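Local coordinates for protein extracellular ligand-binding receptor (Rhodopseudomonas palustris, PDB 4F06) that probably serves as the solute-binding component of an ABC transporter, capturing p-hydroxybenzoic acid and perhaps related lignin-derived aromatic acids, at residues A[120-126]-A[251-255]; A[338-344]-A[356-362]; A[200-204]-A[232-236]; A[104-108]-A[150-154]. All coordinates share one frame; numbering follows the deposited sequence.

How the contacts relate
Contacts 1, 3 and 4 are buried around the p-hydroxybenzoic acid, whereas contact 2 is partly at the surface, in the hairpin of strands 336-348 and 351-363. Contacts 1, 2 and 3 reach the same sheet: strand 250-253 of contact 1 pairs with strand 336-348 of contact 2, and strand 197-201 of contact 3 belongs to it too. Their chemistry follows place: aromatic clustering in contact 1, backbone ladder with charged and polar side chains in contact 2, apolar packing beside a gripped phenol in contact 3, water and carboxylate bonding in contact 4. Y253 joins contact 1 to D232 of contact 3; M123 joins it to A105 of contact 4. Contacts 2 and 4 do not touch.

Contact 1 (A[120-126]-A[251-255]); sequences SFTMFQN and STYHY
F121 meets both Y253 and H254 in a three-ring cluster, and the tight packing rests on two of its approaches. The edge of Y253 is aimed at a face of F121, an edge-to-face pair with ring centroids 5.3 Å apart and planes at 57°. The CB of F121 stands over the H254 face, 3.8 Å from the ring centroid, in a CH-pi contact, although the two rings, nearly parallel, are slid apart and barely overlap. With CG between its own backbone N and carbonyl carbon (chi1 58°), H254 also brings CE1 over the centre of the Y253 ring. The loose link is H254 ND1 to N126 OD1, long and weak at 3.4 Å; T252 OG1 donates firmly to N126 O at 2.8 Å from above the carbonyl plane. No side faces solvent, since all the touching residues are buried. T122 and Q125 form the capping box that starts helix 123-136, where the chain passes from the six-stranded sheet to the other, as in the interlobe connections of this family. An alanine in place of H254 removes the ring and would probably leave F121 CB without a face to pack on and N126 OD1 without its weak donor. F121 lines the ligand pocket and Y253 OH bonds D232 OD1, so the cluster puts a second-shell phenol behind the aspartate that binds the ligand hydroxyl.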
loop_
_atom_site.group_PDB
_atom_site.type_symbol
_atom_site.label_atom_id
_atom_site.label_comp_id
_atom_site.label_asym_id
_atom_site.label_seq_id
_atom_site.Cartn_x
_atom_site.Cartn_y
_atom_site.Cartn_z
ATOM N N SER A 120 0.868 3.965 4.680
ATOM C CA SER A 120 0.281 3.202 3.584
ATOM C C SER A 120 -0.954 2.448 4.072
ATOM O O SER A 120 -2.056 3.034 4.087
ATOM C CB SER A 120 1.328 2.295 2.929
ATOM O OG SER A 120 1.886 1.408 3.927
ATOM N N PHE A 121 -0.796 1.186 4.523
ATOM C CA PHE A 121 -1.924 0.291 4.842
ATOM C C PHE A 121 -1.303 -0.949 5.408
ATOM O O PHE A 121 -0.087 -1.174 5.271
ATOM C CB PHE A 121 -2.792 -0.030 3.583
ATOM C CG PHE A 121 -1.982 -0.626 2.422
ATOM C CD1 PHE A 121 -1.255 0.262 1.590
ATOM C CD2 PHE A 121 -1.941 -1.991 2.164
ATOM C CE1 PHE A 121 -0.526 -0.235 0.490
ATOM C CE2 PHE A 121 -1.209 -2.495 1.080
ATOM C CZ PHE A 121 -0.493 -1.619 0.278
ATOM N N THR A 122 -2.131 -1.809 5.992
ATOM C CA THR A 122 -1.704 -3.210 6.231
ATOM C C THR A 122 -2.593 -4.186 5.495
ATOM O O THR A 122 -3.725 -3.869 5.071
ATOM C CB THR A 122 -1.586 -3.635 7.719
ATOM O OG1 THR A 122 -2.896 -3.888 8.235
ATOM C CG2 THR A 122 -0.832 -2.604 8.519
HETATM N N MSE A 123 -2.080 -5.384 5.290
HETATM C CA MSE A 123 -2.868 -6.420 4.655
HETATM C C MSE A 123 -4.088 -6.801 5.481
HETATM O O MSE A 123 -5.176 -6.938 4.959
HETATM C CB MSE A 123 -2.011 -7.648 4.372
HETATM C CG MSE A 123 -0.795 -7.333 3.485
HETATM SE SE MSE A 123 -1.228 -6.450 1.809
HETATM C CE MSE A 123 -2.571 -7.682 1.197
ATOM N N PHE A 124 -3.919 -6.972 6.796
ATOM C CA PHE A 124 -5.091 -7.232 7.628
ATOM C C PHE A 124 -6.142 -6.127 7.539
ATOM O O PHE A 124 -7.349 -6.394 7.515
ATOM C CB PHE A 124 -4.642 -7.342 9.099
ATOM C CG PHE A 124 -4.403 -8.755 9.562
ATOM C CD1 PHE A 124 -3.174 -9.399 9.306
ATOM C CD2 PHE A 124 -5.350 -9.440 10.359
ATOM C CE1 PHE A 124 -2.968 -10.701 9.771
ATOM C CE2 PHE A 124 -5.096 -10.734 10.814
ATOM C CZ PHE A 124 -3.906 -11.361 10.517
ATOM N N GLN A 125 -5.668 -4.880 7.507
ATOM C CA GLN A 125 -6.561 -3.734 7.460
ATOM C C GLN A 125 -7.492 -3.777 6.240
ATOM O O GLN A 125 -8.694 -3.559 6.373
ATOM C CB GLN A 125 -5.711 -2.468 7.439
ATOM C CG GLN A 125 -6.493 -1.153 7.540
ATOM C CD GLN A 125 -5.497 -0.012 7.684
ATOM O OE1 GLN A 125 -4.487 0.065 6.949
ATOM N NE2 GLN A 125 -5.745 0.867 8.639
ATOM N N ASN A 126 -6.950 -4.097 5.059
ATOM C CA ASN A 126 -7.760 -4.183 3.846
ATOM C C ASN A 126 -8.444 -5.540 3.689
ATOM O O ASN A 126 -9.509 -5.630 3.050
ATOM C CB ASN A 126 -6.928 -3.893 2.587
ATOM C CG ASN A 126 -6.542 -2.426 2.427
ATOM O OD1 ASN A 126 -5.397 -2.081 1.967
ATOM N ND2 ASN A 126 -7.471 -1.570 2.739
ATOM N N SER A 251 -12.674 -5.263 -5.214
ATOM C CA SER A 251 -11.497 -5.159 -4.364
ATOM C C SER A 251 -11.785 -4.303 -3.169
ATOM O O SER A 251 -12.623 -3.392 -3.244
ATOM C CB SER A 251 -10.306 -4.593 -5.164
ATOM O OG SER A 251 -10.564 -3.271 -5.624
ATOM N N THR A 252 -11.026 -4.496 -2.088
ATOM C CA THR A 252 -11.078 -3.602 -0.949
ATOM C C THR A 252 -9.751 -2.857 -0.858
ATOM O O THR A 252 -8.671 -3.439 -1.002
ATOM C CB THR A 252 -11.413 -4.336 0.356
ATOM O OG1 THR A 252 -10.524 -5.453 0.464
ATOM C CG2 THR A 252 -12.879 -4.784 0.351
ATOM N N TYR A 253 -9.812 -1.567 -0.589
ATOM C CA TYR A 253 -8.596 -0.792 -0.505
ATOM C C TYR A 253 -8.871 0.544 0.131
ATOM O O TYR A 253 -10.013 1.062 0.122
ATOM C CB TYR A 253 -7.991 -0.529 -1.881
ATOM C CG TYR A 253 -6.476 -0.623 -2.008
ATOM C CD1 TYR A 253 -5.735 -1.619 -1.315
ATOM C CD2 TYR A 253 -5.772 0.174 -2.936
ATOM C CE1 TYR A 253 -4.365 -1.798 -1.529
ATOM C CE2 TYR A 253 -4.422 -0.035 -3.200
ATOM C CZ TYR A 253 -3.729 -1.011 -2.504
ATOM O OH TYR A 253 -2.384 -1.186 -2.788
ATOM N N HIS A 254 -7.807 1.146 0.644
ATOM C CA HIS A 254 -7.848 2.427 1.352
ATOM C C HIS A 254 -7.787 3.651 0.424
ATOM O O HIS A 254 -8.008 4.762 0.878
ATOM C CB HIS A 254 -6.674 2.466 2.356
ATOM C CG HIS A 254 -5.386 2.286 1.643
ATOM N ND1 HIS A 254 -5.061 1.111 0.994
ATOM C CD2 HIS A 254 -4.391 3.198 1.358
ATOM C CE1 HIS A 254 -3.908 1.297 0.324
ATOM N NE2 HIS A 254 -3.477 2.558 0.551
ATOM N N TYR A 255 -7.471 3.456 -0.851
ATOM C CA TYR A 255 -7.377 4.589 -1.764
ATOM C C TYR A 255 -7.820 4.182 -3.149
ATOM O O TYR A 255 -7.367 3.156 -3.674
ATOM C CB TYR A 255 -5.940 5.182 -1.831
ATOM C CG TYR A 255 -5.870 6.392 -2.762
ATOM C CD1 TYR A 255 -6.562 7.566 -2.439
ATOM C CD2 TYR A 255 -5.198 6.343 -3.996
ATOM C CE1 TYR A 255 -6.555 8.667 -3.291
ATOM C CE2 TYR A 255 -5.169 7.475 -4.833
ATOM C CZ TYR A 255 -5.887 8.601 -4.495
ATOM O OH TYR A 255 -5.882 9.682 -5.356
#

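Contact 2 (A[338-344]-A[356-362]); sequences QNVYLRE and ELETFKA
V340 with F360 and L342 with E358 are hydrogen-bonded pairs of an antiparallel hairpin whose segment axes come within 4.5 Å, at 154° between directions. A classic beta bulge interrupts it: L342 O takes L357 N at 2.8 Å and, weakly, E358 N. On the face carrying Y341, T359, R343 and E356, the E356 carboxylate stacks on the Y341 ring with planes 15° apart, OE2 lying 3.4 Å from CD1 of Y341. Its extended chain (chi2 171°) lets the glutamate reach across from the neighbouring strand. T359 OG1 approaches the edge of the same ring. N339 works both ways: its ND2 donates to Y341 OH at 3.0 Å, in the amide plane, while its OD1 receives A362 N on a lone pair at 3.1 Å and also a water. Y341 OH is further bonded to R324 O. A leucine at Y341 would remove the flat surface under the carboxylate and is likely to leave N339 ND2 and R324 O without the hydroxyl. On the opposite face L342 CB packs at the edge of F360, 4.2 Å from its CE2, and both side chains touch V133 of helix 123-136. R343 NE bonds S251 OG, while R343 NH1 and E356 OE2, 5.2 Å apart, share one water; with H259 on OE1, these partners probably offset the cost of laying a negative group over an aromatic face.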
loop_
_atom_site.group_PDB
_atom_site.type_symbol
_atom_site.label_atom_id
_atom_site.label_comp_id
_atom_site.label_asym_id
_atom_site.label_seq_id
_atom_site.Cartn_x
_atom_site.Cartn_y
_atom_site.Cartn_z
ATOM N N GLN A 338 -7.691 4.280 8.937
ATOM C CA GLN A 338 -8.256 4.871 7.721
ATOM C C GLN A 338 -9.457 4.069 7.291
ATOM O O GLN A 338 -9.635 2.879 7.602
ATOM C CB GLN A 338 -7.198 4.865 6.611
ATOM C CG GLN A 338 -6.721 3.446 6.198
ATOM C CD GLN A 338 -5.491 3.553 5.329
ATOM O OE1 GLN A 338 -5.296 4.563 4.673
ATOM N NE2 GLN A 338 -4.646 2.503 5.295
ATOM N N ASN A 339 -10.290 4.696 6.460
ATOM C CA ASN A 339 -11.392 3.956 5.818
ATOM C C ASN A 339 -10.842 2.891 4.868
ATOM O O ASN A 339 -9.771 3.066 4.230
ATOM C CB ASN A 339 -12.192 4.928 4.947
ATOM C CG ASN A 339 -12.821 6.056 5.732
ATOM O OD1 ASN A 339 -12.939 5.999 6.979
ATOM N ND2 ASN A 339 -13.256 7.079 4.995
ATOM N N VAL A 340 -11.574 1.786 4.765
ATOM C CA VAL A 340 -11.353 0.800 3.699
ATOM C C VAL A 340 -12.596 0.768 2.856
ATOM O O VAL A 340 -13.713 0.724 3.412
ATOM C CB VAL A 340 -11.017 -0.595 4.311
ATOM C CG1 VAL A 340 -10.915 -1.654 3.209
ATOM C CG2 VAL A 340 -9.702 -0.505 5.099
ATOM N N TYR A 341 -12.456 0.866 1.547
ATOM C CA TYR A 341 -13.607 0.947 0.664
ATOM C C TYR A 341 -13.738 -0.364 -0.124
ATOM O O TYR A 341 -12.743 -0.965 -0.519
ATOM C CB TYR A 341 -13.440 2.124 -0.329
ATOM C CG TYR A 341 -13.173 3.447 0.336
ATOM C CD1 TYR A 341 -11.857 3.876 0.623
ATOM C CD2 TYR A 341 -14.235 4.298 0.656
ATOM C CE1 TYR A 341 -11.607 5.075 1.240
ATOM C CE2 TYR A 341 -13.973 5.533 1.223
ATOM C CZ TYR A 341 -12.676 5.935 1.518
ATOM O OH TYR A 341 -12.457 7.161 2.110
ATOM N N LEU A 342 -14.978 -0.754 -0.383
ATOM C CA LEU A 342 -15.267 -1.773 -1.397
ATOM C C LEU A 342 -15.376 -1.055 -2.722
ATOM O O LEU A 342 -16.131 -0.071 -2.819
ATOM C CB LEU A 342 -16.574 -2.511 -1.073
ATOM C CG LEU A 342 -17.017 -3.464 -2.215
ATOM C CD1 LEU A 342 -16.050 -4.641 -2.383
ATOM C CD2 LEU A 342 -18.445 -3.920 -1.955
ATOM N N ARG A 343 -14.663 -1.546 -3.746
ATOM C CA ARG A 343 -14.736 -0.960 -5.092
ATOM C C ARG A 343 -15.058 -2.051 -6.087
ATOM O O ARG A 343 -14.848 -3.245 -5.841
ATOM C CB ARG A 343 -13.395 -0.330 -5.506
ATOM C CG ARG A 343 -12.785 0.602 -4.435
ATOM C CD ARG A 343 -11.790 -0.103 -3.508
ATOM N NE ARG A 343 -10.717 -0.772 -4.270
ATOM C CZ ARG A 343 -9.686 -0.134 -4.835
ATOM N NH1 ARG A 343 -9.442 1.170 -4.613
ATOM N NH2 ARG A 343 -8.889 -0.807 -5.664
ATOM N N GLU A 344 -15.549 -1.611 -7.234
ATOM C CA GLU A 344 -15.759 -2.484 -8.392
ATOM C C GLU A 344 -15.126 -1.818 -9.606
ATOM O O GLU A 344 -15.274 -0.584 -9.781
ATOM C CB GLU A 344 -17.279 -2.672 -8.640
ATOM C CG GLU A 344 -17.603 -3.582 -9.809
ATOM C CD GLU A 344 -19.116 -3.732 -9.990
ATOM O OE1 GLU A 344 -19.847 -3.501 -9.034
ATOM O OE2 GLU A 344 -19.556 -4.070 -11.070
ATOM N N GLU A 356 -15.707 3.354 -5.870
ATOM C CA GLU A 356 -15.984 3.036 -4.455
ATOM C C GLU A 356 -17.487 2.944 -4.249
ATOM O O GLU A 356 -18.229 3.915 -4.533
ATOM C CB GLU A 356 -15.378 4.095 -3.519
ATOM C CG GLU A 356 -13.836 4.112 -3.627
ATOM C CD GLU A 356 -13.205 5.266 -2.892
ATOM O OE1 GLU A 356 -13.876 6.329 -2.737
ATOM O OE2 GLU A 356 -12.019 5.166 -2.507
ATOM N N LEU A 357 -17.935 1.796 -3.743
ATOM C CA LEU A 357 -19.370 1.490 -3.596
ATOM C C LEU A 357 -19.788 1.481 -2.123
ATOM O O LEU A 357 -20.964 1.625 -1.819
ATOM C CB LEU A 357 -19.679 0.090 -4.155
ATOM C CG LEU A 357 -19.335 -0.153 -5.602
ATOM C CD1 LEU A 357 -19.741 -1.562 -5.970
ATOM C CD2 LEU A 357 -20.017 0.847 -6.513
ATOM N N GLU A 358 -18.849 1.197 -1.219
ATOM C CA GLU A 358 -19.146 1.114 0.196
ATOM C C GLU A 358 -17.933 1.523 0.975
ATOM O O GLU A 358 -16.804 1.285 0.536
ATOM C CB GLU A 358 -19.596 -0.300 0.547
ATOM C CG GLU A 358 -20.081 -0.462 1.963
ATOM C CD GLU A 358 -20.645 -1.864 2.206
ATOM O OE1 GLU A 358 -20.426 -2.780 1.376
ATOM O OE2 GLU A 358 -21.236 -2.062 3.278
ATOM N N THR A 359 -18.149 2.142 2.125
ATOM C CA THR A 359 -17.070 2.557 3.034
ATOM C C THR A 359 -17.153 1.778 4.347
ATOM O O THR A 359 -18.251 1.617 4.885
ATOM C CB THR A 359 -17.227 4.067 3.373
ATOM O OG1 THR A 359 -17.202 4.807 2.138
ATOM C CG2 THR A 359 -16.069 4.566 4.235
ATOM N N PHE A 360 -15.987 1.341 4.840
ATOM C CA PHE A 360 -15.876 0.753 6.187
ATOM C C PHE A 360 -14.960 1.714 6.925
ATOM O O PHE A 360 -13.733 1.699 6.751
ATOM C CB PHE A 360 -15.292 -0.670 6.104
ATOM C CG PHE A 360 -16.130 -1.589 5.278
ATOM C CD1 PHE A 360 -17.252 -2.209 5.819
ATOM C CD2 PHE A 360 -15.864 -1.809 3.952
ATOM C CE1 PHE A 360 -18.073 -3.041 5.058
ATOM C CE2 PHE A 360 -16.682 -2.628 3.169
ATOM C CZ PHE A 360 -17.804 -3.228 3.726
ATOM N N LYS A 361 -15.540 2.585 7.759
ATOM C CA LYS A 361 -14.752 3.665 8.323
ATOM C C LYS A 361 -13.728 3.258 9.374
ATOM O O LYS A 361 -13.939 2.321 10.118
ATOM C CB LYS A 361 -15.662 4.724 8.925
ATOM C CG LYS A 361 -16.449 5.523 7.894
ATOM C CD LYS A 361 -17.463 6.458 8.505
ATOM C CE LYS A 361 -16.848 7.367 9.503
ATOM N NZ LYS A 361 -16.415 8.552 8.724
ATOM N N ALA A 362 -12.610 3.992 9.379
ATOM C CA ALA A 362 -11.685 4.044 10.531
ATOM C C ALA A 362 -11.246 2.625 10.957
ATOM O O ALA A 362 -11.307 2.236 12.123
ATOM C CB ALA A 362 -12.371 4.814 11.663
HETATM O O HOH W 1 -13.103 7.608 9.181
HETATM O O HOH W 2 -10.552 2.796 -2.419
#

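Contact 3 (A[200-204]-A[232-236]); sequences TFLPA and DVVTE. With PHB (p-hydroxybenzoic acid), chain B.
F201 sets the edge of its ring against the D232 carboxylate, CE1 lying 3.7 Å from CG of D232, with the two planes nearly perpendicular at 88°. F201 closes strand 197-201 and D232 follows the neighbouring parallel strand 226-230, in the ligand cleft of a periplasmic binding protein. With CG swung away from its own backbone N (chi1 161°), F201 also offers that edge to the ligand, CE1 being 3.6 Å from C3 of p-hydroxybenzoic acid. Behind the pocket wall, CG2 of V233 packs over T200 and L202, 4.1 Å from CG2 of T200, and A204 CB rests on T235 CG2. P203 CB lies against ligand C5. D232 OD2 bonds T230 OG1, which helps to fix the rotation of the carboxylate. The ligand phenol is used in both directions: O4 donates to D232 OD1 at 2.7 Å and accepts from A204 N at 3.1 Å, the N-H pointing almost straight at it (176°).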
loop_
_atom_site.group_PDB
_atom_site.type_symbol
_atom_site.label_atom_id
_atom_site.label_comp_id
_atom_site.label_asym_id
_atom_site.label_seq_id
_atom_site.Cartn_x
_atom_site.Cartn_y
_atom_site.Cartn_z
ATOM N N THR A 200 -7.513 -13.014 -3.516
ATOM C CA THR A 200 -6.107 -12.948 -3.869
ATOM C C THR A 200 -5.423 -11.667 -3.454
ATOM O O THR A 200 -6.010 -10.575 -3.391
ATOM C CB THR A 200 -5.934 -13.204 -5.397
ATOM O OG1 THR A 200 -4.551 -13.403 -5.723
ATOM C CG2 THR A 200 -6.430 -12.031 -6.180
ATOM N N PHE A 201 -4.132 -11.830 -3.174
ATOM C CA PHE A 201 -3.176 -10.745 -3.092
ATOM C C PHE A 201 -1.880 -11.170 -3.793
ATOM O O PHE A 201 -1.399 -12.297 -3.548
ATOM C CB PHE A 201 -2.778 -10.428 -1.630
ATOM C CG PHE A 201 -1.487 -9.639 -1.543
ATOM C CD1 PHE A 201 -1.428 -8.261 -1.826
ATOM C CD2 PHE A 201 -0.285 -10.309 -1.235
ATOM C CE1 PHE A 201 -0.244 -7.567 -1.824
ATOM C CE2 PHE A 201 0.916 -9.602 -1.227
ATOM C CZ PHE A 201 0.950 -8.242 -1.519
ATOM N N LEU A 202 -1.342 -10.274 -4.624
ATOM C CA LEU A 202 0.047 -10.336 -5.077
ATOM C C LEU A 202 0.505 -8.876 -5.026
ATOM O O LEU A 202 -0.310 -7.961 -5.117
ATOM C CB LEU A 202 0.174 -10.877 -6.511
ATOM C CG LEU A 202 -0.602 -12.157 -6.858
ATOM C CD1 LEU A 202 -2.019 -11.853 -7.321
ATOM C CD2 LEU A 202 0.139 -12.904 -7.942
ATOM N N PRO A 203 1.812 -8.599 -4.941
ATOM C CA PRO A 203 2.275 -7.195 -4.920
ATOM C C PRO A 203 1.940 -6.546 -6.260
ATOM O O PRO A 203 2.094 -7.151 -7.353
ATOM C CB PRO A 203 3.800 -7.323 -4.740
ATOM C CG PRO A 203 4.116 -8.725 -5.217
ATOM C CD PRO A 203 2.909 -9.573 -4.822
ATOM N N ALA A 204 1.462 -5.304 -6.189
ATOM C CA ALA A 204 1.069 -4.596 -7.421
ATOM C C ALA A 204 2.255 -4.485 -8.354
ATOM O O ALA A 204 3.376 -4.161 -7.971
ATOM C CB ALA A 204 0.547 -3.243 -7.053
ATOM N N ASP A 232 -4.340 -3.908 -4.277
ATOM C CA ASP A 232 -3.038 -4.169 -4.899
ATOM C C ASP A 232 -3.191 -4.811 -6.261
ATOM O O ASP A 232 -2.314 -4.659 -7.113
ATOM C CB ASP A 232 -2.262 -5.119 -3.986
ATOM C CG ASP A 232 -2.192 -4.563 -2.585
ATOM O OD1 ASP A 232 -1.350 -3.697 -2.319
ATOM O OD2 ASP A 232 -3.059 -4.954 -1.767
ATOM N N VAL A 233 -4.266 -5.569 -6.440
ATOM C CA VAL A 233 -4.406 -6.414 -7.627
ATOM C C VAL A 233 -5.004 -5.666 -8.820
ATOM O O VAL A 233 -4.925 -6.162 -9.946
ATOM C CB VAL A 233 -5.196 -7.680 -7.222
ATOM C CG1 VAL A 233 -5.407 -8.610 -8.416
ATOM C CG2 VAL A 233 -4.501 -8.412 -6.064
ATOM N N VAL A 234 -5.568 -4.466 -8.586
ATOM C CA VAL A 234 -6.270 -3.711 -9.616
ATOM C C VAL A 234 -5.871 -2.243 -9.581
ATOM O O VAL A 234 -6.671 -1.351 -9.782
ATOM C CB VAL A 234 -7.787 -3.888 -9.543
ATOM C CG1 VAL A 234 -8.189 -5.289 -10.001
ATOM C CG2 VAL A 234 -8.297 -3.610 -8.134
ATOM N N THR A 235 -4.589 -1.970 -9.406
ATOM C CA THR A 235 -4.129 -0.584 -9.413
ATOM C C THR A 235 -4.473 0.111 -10.715
ATOM O O THR A 235 -4.445 -0.471 -11.808
ATOM C CB THR A 235 -2.659 -0.406 -9.061
ATOM O OG1 THR A 235 -1.847 -1.059 -10.020
ATOM C CG2 THR A 235 -2.372 -0.950 -7.654
ATOM N N GLU A 236 -4.820 1.403 -10.604
ATOM C CA GLU A 236 -5.410 2.130 -11.713
ATOM C C GLU A 236 -4.590 2.073 -12.998
ATOM O O GLU A 236 -5.177 1.929 -14.074
ATOM C CB GLU A 236 -5.779 3.561 -11.289
ATOM C CG GLU A 236 -7.034 3.606 -10.416
ATOM C CD GLU A 236 -6.753 3.403 -8.934
ATOM O OE1 GLU A 236 -5.586 3.071 -8.504
ATOM O OE2 GLU A 236 -7.716 3.570 -8.171
HETATM C "C1'" PHB B . 4.778 -5.570 0.535
HETATM O "O1'" PHB B . 4.513 -5.360 1.727
HETATM O "O2'" PHB B . 5.816 -6.218 0.163
HETATM C C1 PHB B . 3.802 -5.091 -0.493
HETATM C C2 PHB B . 2.448 -4.908 -0.153
HETATM C C3 PHB B . 1.540 -4.517 -1.108
HETATM C C4 PHB B . 1.936 -4.334 -2.416
HETATM C C5 PHB B . 3.256 -4.517 -2.770
HETATM C C6 PHB B . 4.199 -4.909 -1.827
HETATM O O4 PHB B . 1.074 -3.999 -3.396
#

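Contact 4 (A[104-108]-A[150-154]); sequences AATSS and GPGID. With PHB (p-hydroxybenzoic acid), chain B; SO4 (sulfate ion), chain E.
A105 faces the start of helix 150-165 through the ligand and a water: its N donates to O1' of p-hydroxybenzoic acid at 3.0 Å, and the same O1' lies 3.6 Å from CG of P151, while a water bonded to D154 OD2 gives A105 O a weak bond. Next, T106 lays OG1 against the first turn of the helix, 3.1 Å from P151 N, a nitrogen with no hydrogen to share; the hydroxyl bonds T82 OG1. Its CG2 branch packs 3.5 Å from D154 OD2. The loop 104-108 follows strand 99-101 of one sheet and the helix follows strand 141-147 of the other, so the contact spans the two lobes beside the ligand, consistent with the closed form of a periplasmic binding protein. G150 suits this turn, since a side chain would crowd T106 OG1; its N weakly holds a sulfate, probably from the crystallisation liquor. S107 then gives the direct bond, N to D154 OD2 at 2.9 Å and 168°, arriving nearly along the carboxylate C-O axis. The D154 CG lies beside its own backbone N (chi1 -87°), which turns the carboxylate to the loop. S107 OG accepts a hydrogen bond from the water that also donates to D154 OD2, and bonds D365 OD1. At S108 a second water accepts from the backbone N and donates to D154 OD1 at 3.0 Å.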
loop_
_atom_site.group_PDB
_atom_site.type_symbol
_atom_site.label_atom_id
_atom_site.label_comp_id
_atom_site.label_asym_id
_atom_site.label_seq_id
_atom_site.Cartn_x
_atom_site.Cartn_y
_atom_site.Cartn_z
ATOM N N ALA A 104 5.205 -0.885 2.262
ATOM C CA ALA A 104 5.329 -2.254 2.839
ATOM C C ALA A 104 4.283 -2.450 3.926
ATOM O O ALA A 104 4.226 -1.687 4.916
ATOM C CB ALA A 104 6.712 -2.390 3.414
ATOM N N ALA A 105 3.487 -3.530 3.809
ATOM C CA ALA A 105 2.146 -3.565 4.409
ATOM C C ALA A 105 2.006 -4.721 5.422
ATOM O O ALA A 105 0.899 -4.999 5.906
ATOM C CB ALA A 105 1.111 -3.703 3.306
ATOM N N THR A 106 3.088 -5.425 5.770
ATOM C CA THR A 106 2.988 -6.543 6.749
ATOM C C THR A 106 2.804 -5.897 8.139
ATOM O O THR A 106 3.522 -4.955 8.527
ATOM C CB THR A 106 4.239 -7.416 6.649
ATOM O OG1 THR A 106 4.221 -8.026 5.347
ATOM C CG2 THR A 106 4.273 -8.534 7.710
ATOM N N SER A 107 1.859 -6.439 8.913
ATOM C CA SER A 107 1.486 -5.775 10.184
ATOM C C SER A 107 2.676 -5.597 11.109
ATOM O O SER A 107 2.834 -4.533 11.698
ATOM C CB SER A 107 0.394 -6.574 10.916
ATOM O OG SER A 107 -0.859 -6.449 10.281
ATOM N N SER A 108 3.506 -6.625 11.271
ATOM C CA SER A 108 4.554 -6.585 12.279
ATOM C C SER A 108 5.673 -5.595 11.987
ATOM O O SER A 108 6.513 -5.387 12.862
ATOM C CB SER A 108 5.160 -7.968 12.495
ATOM O OG SER A 108 5.785 -8.387 11.288
ATOM N N GLY A 150 5.749 -12.317 3.319
ATOM C CA GLY A 150 5.123 -11.676 4.483
ATOM C C GLY A 150 3.690 -11.184 4.285
ATOM O O GLY A 150 2.790 -11.615 5.000
ATOM N N PRO A 151 3.447 -10.262 3.343
ATOM C CA PRO A 151 2.119 -9.652 3.278
ATOM C C PRO A 151 1.089 -10.644 2.718
ATOM O O PRO A 151 -0.093 -10.556 3.062
ATOM C CB PRO A 151 2.338 -8.432 2.359
ATOM C CG PRO A 151 3.536 -8.802 1.530
ATOM C CD PRO A 151 4.432 -9.580 2.472
ATOM N N GLY A 152 1.513 -11.585 1.862
ATOM C CA GLY A 152 0.581 -12.618 1.390
ATOM C C GLY A 152 0.129 -13.537 2.506
ATOM O O GLY A 152 -1.043 -13.907 2.599
ATOM N N ILE A 153 1.083 -13.932 3.366
ATOM C CA ILE A 153 0.773 -14.783 4.523
ATOM C C ILE A 153 -0.172 -14.043 5.487
ATOM O O ILE A 153 -1.158 -14.631 5.935
ATOM C CB ILE A 153 2.080 -15.222 5.209
ATOM C CG1 ILE A 153 2.856 -16.147 4.248
ATOM C CG2 ILE A 153 1.733 -15.976 6.499
ATOM C CD1 ILE A 153 4.316 -16.416 4.611
ATOM N N ASP A 154 0.043 -12.738 5.712
ATOM C CA ASP A 154 -0.891 -11.956 6.525
ATOM C C ASP A 154 -2.293 -11.973 5.871
ATOM O O ASP A 154 -3.298 -12.160 6.538
ATOM C CB ASP A 154 -0.476 -10.498 6.617
ATOM C CG ASP A 154 0.500 -10.159 7.725
ATOM O OD1 ASP A 154 1.024 -11.010 8.435
ATOM O OD2 ASP A 154 0.809 -8.948 7.793
HETATM C "C1'" PHB B . 4.778 -5.570 0.535
HETATM O "O1'" PHB B . 4.513 -5.360 1.727
HETATM O "O2'" PHB B . 5.816 -6.218 0.163
HETATM C C1 PHB B . 3.802 -5.091 -0.493
HETATM C C2 PHB B . 2.448 -4.908 -0.153
HETATM C C3 PHB B . 1.540 -4.517 -1.108
HETATM C C4 PHB B . 1.936 -4.334 -2.416
HETATM C C5 PHB B . 3.256 -4.517 -2.770
HETATM C C6 PHB B . 4.199 -4.909 -1.827
HETATM O O4 PHB B . 1.074 -3.999 -3.396
HETATM S S SO4 E . 9.513 -11.958 3.758
HETATM O O1 SO4 E . 9.867 -11.555 2.345
HETATM O O2 SO4 E . 10.797 -12.311 4.405
HETATM O O3 SO4 E . 8.654 -10.836 4.107
HETATM O O4 SO4 E . 8.627 -13.121 3.763
HETATM O O HOH W 3 -1.202 -7.080 7.654
HETATM O O HOH W 4 2.504 -9.412 10.480
#